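Local atomic coordinates of esterase (Staphylococcus aureus subsp. aureus USA300_TCH1516, PDB entry 3D7R), a protein that is a putative esterase of the alpha/beta hydrolase fold that may hydrolyse ester bonds. Residues Val166-Gly172 with Pro193-Ile199; Val182-Asp187 with Gly251-Pro257. All coordinates share one frame; numbering follows the deposited sequence.

Interaction 1 of 2, residues Val166-Gly172 with Pro193-Ile199; sequences VVVMGDG and PNKLYLI
Met169, present as selenomethionine, and Tyr197 face each other across two neighbouring parallel strands, their side chains crossing obliquely on the sheet face that also carries Val167 and Ile199. Met169 runs straight out through CG, which lies 3.6 Å from Tyr197 CB, and then bends at its last torsion (chi3 -54°), folding CE back to 3.7 Å from Tyr197 CG. With its CG anti to the carbonyl carbon (chi1 -81°), on the side of the backbone N, the tyrosine ring lies so that CD2 is 3.6 Å from Val167 CG1; a valine methyl and the selenomethionine methyl thus both bear obliquely on the ring. Ile314 and Ile318 of helix 305-318 cover this face, Tyr260 stacks on the ring, and the Tyr197 hydroxyl bonds to Ser317 OG.

On the reverse face, Val168 divides its methyls between two partners: CG2 sits 3.7 Å from Pro193 CG, while CG1 meets Leu196 CD1 at 3.9 Å. Between the two faces the backbones exchange parallel-strand bonds, including Tyr197 N to Val168 O at 2.8 Å. The last of them runs from Gly172 N to Ile199 O at 2.8 Å. Gly172, at the N-cap position of helix 173-187 with a positive phi (63°), sits in a strand-turn-helix geometry consistent with the nucleophile elbow of alpha/beta hydrolases; as a glycine it has no side chain to serve as a nucleophile. Asp171, just before it, turns its carboxylate away from Ile199 to Tyr101, Gly104 N and His115.

Across the pair, then, cohesion comes from backbone polarity satisfied between strands and from apolar side chains on both faces, whereas the polar ends of Asp171 and Tyr197 find their bonds beyond the two strands.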
loop_
_atom_site.group_PDB
_atom_site.type_symbol
_atom_site.label_atom_id
_atom_site.label_comp_id
_atom_site.label_asym_id
_atom_site.label_seq_id
_atom_site.Cartn_x
_atom_site.Cartn_y
_atom_site.Cartn_z
ATOM N N VAL A 166 3.740 10.296 13.325
ATOM C CA VAL A 166 3.877 9.247 12.329
ATOM C C VAL A 166 2.535 9.055 11.629
ATOM O O VAL A 166 1.478 8.975 12.281
ATOM C CB VAL A 166 4.352 7.910 12.963
ATOM C CG1 VAL A 166 4.463 6.813 11.897
ATOM C CG2 VAL A 166 5.712 8.107 13.659
ATOM N N VAL A 167 2.586 9.001 10.306
ATOM C CA VAL A 167 1.417 8.699 9.492
ATOM C C VAL A 167 1.752 7.386 8.788
ATOM O O VAL A 167 2.911 7.159 8.418
ATOM C CB VAL A 167 1.145 9.850 8.484
ATOM C CG1 VAL A 167 0.193 9.434 7.360
ATOM C CG2 VAL A 167 0.627 11.147 9.219
ATOM N N VAL A 168 0.758 6.514 8.620
ATOM C CA VAL A 168 0.964 5.258 7.880
ATOM C C VAL A 168 0.249 5.387 6.530
ATOM O O VAL A 168 -0.851 5.923 6.467
ATOM C CB VAL A 168 0.488 3.999 8.675
ATOM C CG1 VAL A 168 0.653 2.713 7.835
ATOM C CG2 VAL A 168 1.273 3.861 10.009
HETATM N N MSE A 169 0.904 4.945 5.456
HETATM C CA MSE A 169 0.362 5.047 4.109
HETATM C C MSE A 169 0.757 3.799 3.318
HETATM O O MSE A 169 1.814 3.228 3.551
HETATM C CB MSE A 169 0.965 6.279 3.430
HETATM C CG MSE A 169 0.443 6.563 2.037
HETATM SE SE MSE A 169 1.164 8.257 1.347
HETATM C CE MSE A 169 0.636 9.448 2.792
ATOM N N GLY A 170 -0.090 3.374 2.389
ATOM C CA GLY A 170 0.250 2.245 1.517
ATOM C C GLY A 170 -0.660 2.210 0.309
ATOM O O GLY A 170 -1.767 2.758 0.357
ATOM N N ASP A 171 -0.219 1.527 -0.743
ATOM C CA ASP A 171 -0.982 1.458 -1.984
ATOM C C ASP A 171 -1.166 0.005 -2.382
ATOM O O ASP A 171 -0.277 -0.811 -2.137
ATOM C CB ASP A 171 -0.279 2.236 -3.120
ATOM C CG ASP A 171 1.011 1.545 -3.609
ATOM O OD1 ASP A 171 2.023 1.589 -2.887
ATOM O OD2 ASP A 171 1.010 0.971 -4.729
ATOM N N GLY A 172 -2.304 -0.315 -3.000
ATOM C CA GLY A 172 -2.566 -1.683 -3.461
ATOM C C GLY A 172 -2.635 -2.676 -2.309
ATOM O O GLY A 172 -3.266 -2.419 -1.265
ATOM N N PRO A 193 -0.822 5.682 14.738
ATOM C CA PRO A 193 -0.339 6.819 13.929
ATOM C C PRO A 193 -1.397 7.922 13.921
ATOM O O PRO A 193 -2.571 7.652 14.178
ATOM C CB PRO A 193 -0.174 6.221 12.531
ATOM C CG PRO A 193 -1.196 5.060 12.497
ATOM C CD PRO A 193 -1.129 4.496 13.910
ATOM N N ASN A 194 -0.982 9.148 13.648
ATOM C CA ASN A 194 -1.888 10.297 13.609
ATOM C C ASN A 194 -2.960 10.132 12.525
ATOM O O ASN A 194 -4.108 10.572 12.681
ATOM C CB ASN A 194 -1.051 11.548 13.319
ATOM C CG ASN A 194 -1.867 12.822 13.355
ATOM O OD1 ASN A 194 -1.990 13.521 12.343
ATOM N ND2 ASN A 194 -2.433 13.133 14.522
ATOM N N LYS A 195 -2.568 9.521 11.406
ATOM C CA LYS A 195 -3.490 9.339 10.281
ATOM C C LYS A 195 -3.126 8.082 9.520
ATOM O O LYS A 195 -1.985 7.623 9.599
ATOM C CB LYS A 195 -3.447 10.548 9.318
ATOM C CG LYS A 195 -3.962 11.877 9.899
ATOM C CD LYS A 195 -3.791 13.043 8.875
ATOM C CE LYS A 195 -4.373 14.356 9.446
ATOM N NZ LYS A 195 -3.369 15.008 10.354
ATOM N N LEU A 196 -4.091 7.544 8.767
ATOM C CA LEU A 196 -3.867 6.369 7.900
ATOM C C LEU A 196 -4.309 6.665 6.463
ATOM O O LEU A 196 -5.462 7.071 6.240
ATOM C CB LEU A 196 -4.626 5.135 8.428
ATOM C CG LEU A 196 -4.617 3.864 7.544
ATOM C CD1 LEU A 196 -3.166 3.383 7.309
ATOM C CD2 LEU A 196 -5.472 2.768 8.205
ATOM N N TYR A 197 -3.395 6.484 5.504
ATOM C CA TYR A 197 -3.681 6.785 4.084
ATOM C C TYR A 197 -3.712 5.490 3.294
ATOM O O TYR A 197 -2.797 4.672 3.413
ATOM C CB TYR A 197 -2.638 7.758 3.496
ATOM C CG TYR A 197 -2.917 9.195 3.851
ATOM C CD1 TYR A 197 -3.528 10.064 2.936
ATOM C CD2 TYR A 197 -2.587 9.686 5.121
ATOM C CE1 TYR A 197 -3.816 11.397 3.294
ATOM C CE2 TYR A 197 -2.856 11.014 5.483
ATOM C CZ TYR A 197 -3.468 11.855 4.562
ATOM O OH TYR A 197 -3.747 13.143 4.940
ATOM N N LEU A 198 -4.772 5.301 2.506
ATOM C CA LEU A 198 -4.934 4.086 1.708
ATOM C C LEU A 198 -5.088 4.462 0.251
ATOM O O LEU A 198 -6.009 5.208 -0.104
ATOM C CB LEU A 198 -6.168 3.302 2.175
ATOM C CG LEU A 198 -6.272 2.907 3.660
ATOM C CD1 LEU A 198 -7.543 2.064 3.909
ATOM C CD2 LEU A 198 -5.034 2.132 4.119
ATOM N N ILE A 199 -4.189 3.972 -0.600
ATOM C CA ILE A 199 -4.274 4.239 -2.041
ATOM C C ILE A 199 -4.643 2.944 -2.787
ATOM O O ILE A 199 -3.871 1.978 -2.810
ATOM C CB ILE A 199 -2.950 4.845 -2.620
ATOM C CG1 ILE A 199 -2.565 6.142 -1.894
ATOM C CG2 ILE A 199 -3.057 5.057 -4.155
ATOM C CD1 ILE A 199 -1.075 6.532 -2.026
#

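Interaction 2 of 2, residues Val182-Asp187 with Gly251-Pro257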
loop_
_atom_site.group_PDB
_atom_site.type_symbol
_atom_site.label_atom_id
_atom_site.label_comp_id
_atom_site.label_asym_id
_atom_site.label_seq_id
_atom_site.Cartn_x
_atom_site.Cartn_y
_atom_site.Cartn_z
ATOM N N VAL A 182 -2.376 -1.220 11.169
ATOM C CA VAL A 182 -2.935 -0.261 12.139
ATOM C C VAL A 182 -4.013 -0.943 13.005
ATOM O O VAL A 182 -4.142 -0.659 14.197
ATOM C CB VAL A 182 -3.453 1.017 11.423
ATOM C CG1 VAL A 182 -4.229 1.919 12.393
ATOM C CG2 VAL A 182 -2.256 1.761 10.766
ATOM N N GLN A 183 -4.764 -1.858 12.401
ATOM C CA GLN A 183 -5.745 -2.664 13.127
ATOM C C GLN A 183 -5.062 -3.548 14.175
ATOM O O GLN A 183 -5.571 -3.718 15.292
ATOM C CB GLN A 183 -6.564 -3.508 12.150
ATOM C CG GLN A 183 -7.591 -2.720 11.337
ATOM C CD GLN A 183 -8.234 -3.529 10.202
ATOM O OE1 GLN A 183 -7.643 -4.478 9.694
ATOM N NE2 GLN A 183 -9.443 -3.139 9.797
ATOM N N SER A 184 -3.904 -4.100 13.817
ATOM C CA SER A 184 -3.068 -4.825 14.777
ATOM C C SER A 184 -2.625 -3.951 15.960
ATOM O O SER A 184 -2.734 -4.364 17.127
ATOM C CB SER A 184 -1.855 -5.427 14.075
ATOM O OG SER A 184 -1.022 -6.090 15.009
ATOM N N LEU A 185 -2.151 -2.748 15.665
ATOM C CA LEU A 185 -1.786 -1.790 16.713
ATOM C C LEU A 185 -2.973 -1.526 17.648
ATOM O O LEU A 185 -2.835 -1.558 18.876
ATOM C CB LEU A 185 -1.326 -0.461 16.094
ATOM C CG LEU A 185 -0.060 -0.459 15.228
ATOM C CD1 LEU A 185 0.131 0.908 14.576
ATOM C CD2 LEU A 185 1.172 -0.823 16.023
ATOM N N LEU A 186 -4.131 -1.254 17.044
ATOM C CA LEU A 186 -5.376 -1.004 17.773
ATOM C C LEU A 186 -5.812 -2.203 18.662
ATOM O O LEU A 186 -6.155 -2.024 19.839
ATOM C CB LEU A 186 -6.475 -0.643 16.753
ATOM C CG LEU A 186 -7.901 -0.393 17.236
ATOM C CD1 LEU A 186 -7.906 0.699 18.306
ATOM C CD2 LEU A 186 -8.770 -0.007 16.043
ATOM N N ASP A 187 -5.826 -3.407 18.092
ATOM C CA ASP A 187 -6.155 -4.635 18.835
ATOM C C ASP A 187 -5.158 -4.896 19.972
ATOM O O ASP A 187 -5.498 -5.514 21.002
ATOM C CB ASP A 187 -6.169 -5.848 17.894
ATOM C CG ASP A 187 -7.307 -5.777 16.833
ATOM O OD1 ASP A 187 -8.283 -5.013 17.013
ATOM O OD2 ASP A 187 -7.209 -6.488 15.809
ATOM N N GLY A 251 -11.544 -6.555 9.501
ATOM C CA GLY A 251 -10.834 -6.246 10.762
ATOM C C GLY A 251 -11.493 -5.185 11.633
ATOM O O GLY A 251 -12.605 -4.724 11.334
ATOM N N THR A 252 -10.810 -4.795 12.711
ATOM C CA THR A 252 -11.326 -3.810 13.653
ATOM C C THR A 252 -11.489 -2.437 12.992
ATOM O O THR A 252 -10.609 -1.974 12.253
ATOM C CB THR A 252 -10.431 -3.727 14.912
ATOM O OG1 THR A 252 -10.335 -5.026 15.505
ATOM C CG2 THR A 252 -11.012 -2.787 15.961
ATOM N N ILE A 253 -12.627 -1.801 13.258
ATOM C CA ILE A 253 -12.985 -0.489 12.698
ATOM C C ILE A 253 -13.025 0.557 13.814
ATOM O O ILE A 253 -12.441 1.648 13.702
ATOM C CB ILE A 253 -14.399 -0.569 11.994
ATOM C CG1 ILE A 253 -14.356 -1.453 10.738
ATOM C CG2 ILE A 253 -14.953 0.804 11.661
ATOM C CD1 ILE A 253 -13.252 -1.110 9.765
ATOM N N GLU A 254 -13.746 0.222 14.887
ATOM C CA GLU A 254 -13.902 1.098 16.055
ATOM C C GLU A 254 -12.564 1.411 16.718
ATOM O O GLU A 254 -11.847 0.492 17.134
ATOM C CB GLU A 254 -14.877 0.479 17.064
ATOM C CG GLU A 254 -16.249 0.171 16.443
ATOM C CD GLU A 254 -17.273 -0.376 17.452
ATOM O OE1 GLU A 254 -16.899 -0.618 18.610
ATOM O OE2 GLU A 254 -18.453 -0.560 17.088
ATOM N N GLY A 255 -12.239 2.705 16.798
ATOM C CA GLY A 255 -10.995 3.178 17.400
ATOM C C GLY A 255 -9.873 3.536 16.421
ATOM O O GLY A 255 -8.815 3.993 16.828
ATOM N N LEU A 256 -10.093 3.320 15.127
ATOM C CA LEU A 256 -9.088 3.660 14.121
ATOM C C LEU A 256 -8.783 5.166 14.123
ATOM O O LEU A 256 -9.652 5.978 14.469
ATOM C CB LEU A 256 -9.546 3.214 12.719
ATOM C CG LEU A 256 -9.426 1.714 12.387
ATOM C CD1 LEU A 256 -10.050 1.392 11.047
ATOM C CD2 LEU A 256 -7.942 1.308 12.384
ATOM N N PRO A 257 -7.556 5.544 13.726
ATOM C CA PRO A 257 -7.288 6.969 13.507
ATOM C C PRO A 257 -8.002 7.410 12.219
ATOM O O PRO A 257 -8.502 6.542 11.476
ATOM C CB PRO A 257 -5.760 7.005 13.314
ATOM C CG PRO A 257 -5.443 5.687 12.709
ATOM C CD PRO A 257 -6.380 4.709 13.414
HETATM O O HOH W 1 -8.540 -6.405 13.184
#
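Leu186 pushes from helix 173-187 into the curve of the loop 251-257, and its path shows how one branched side chain can meet a turn. The bond to CB is directed toward the loop; CG, anti to the backbone N (chi1 177°), then lies in the neighbourhood of Glu254 O and Thr252 CG2. There the branches part. CD1 comes to 3.7 Å from Gly255 O, on the backbone of the turn. CD2 makes the closer contacts, 3.3 Å from Glu254 O and 3.6 Å from Thr252 CG2, and also meets Leu256 CD2 at 4.0 Å.

The loop owes its shape here to a type II beta turn from Ile253 to Leu256, closed by Leu256 N bonding to Ile253 O, with Gly255 at the positive phi (100°) that this turn demands of its third residue. It leads into strand 259-264 of the central sheet, so the contact sets the C-terminal end of the crossover helix 173-187 against the approach to a strand. Toward that strand, Val182 CG1 meets the CD of the Pro257 ring at 3.7 Å, and the same methyl also touches Leu256 CD2.

Polar groups clasp the start of the loop. Gln183 extends past CG so that NE2 reaches Thr252 O at 3.0 Å, though the donor stands well above the carbonyl plane, 41° out of it, and NE2 also bonds to Pro248 O. Thr252 OG1 donates to Asp187 OD1 over 2.5 Å, and that oxygen accepts with its syn lone pair, on the side of OD2. A water adds a second link between the same two residues, donating to Asp187 OD2 and accepting from Thr252 N, while Glu254 turns outward to His283.

In the fold
The two contacts alternate along the chain: 166-172, 182-187, 193-199, then 251-257. Helix 173-187 joins them, since it is the crossover of the beta-alpha-beta unit whose strands pair in interaction 1, and its last turns make interaction 2. Their centres lie 13 Å apart, the first about 8 Å from the centre of the chain and the second about 17 Å. They touch directly where Pro193 and Leu196 pack on Val182, and Pro193 also meets Pro257. Strand 259-264, which follows loop 251-257, lies beside 195-199 in the alpha/beta hydrolase sheet, so one contact pairs neighbouring strands and the other packs their connecting helix on the loop entering the next strand.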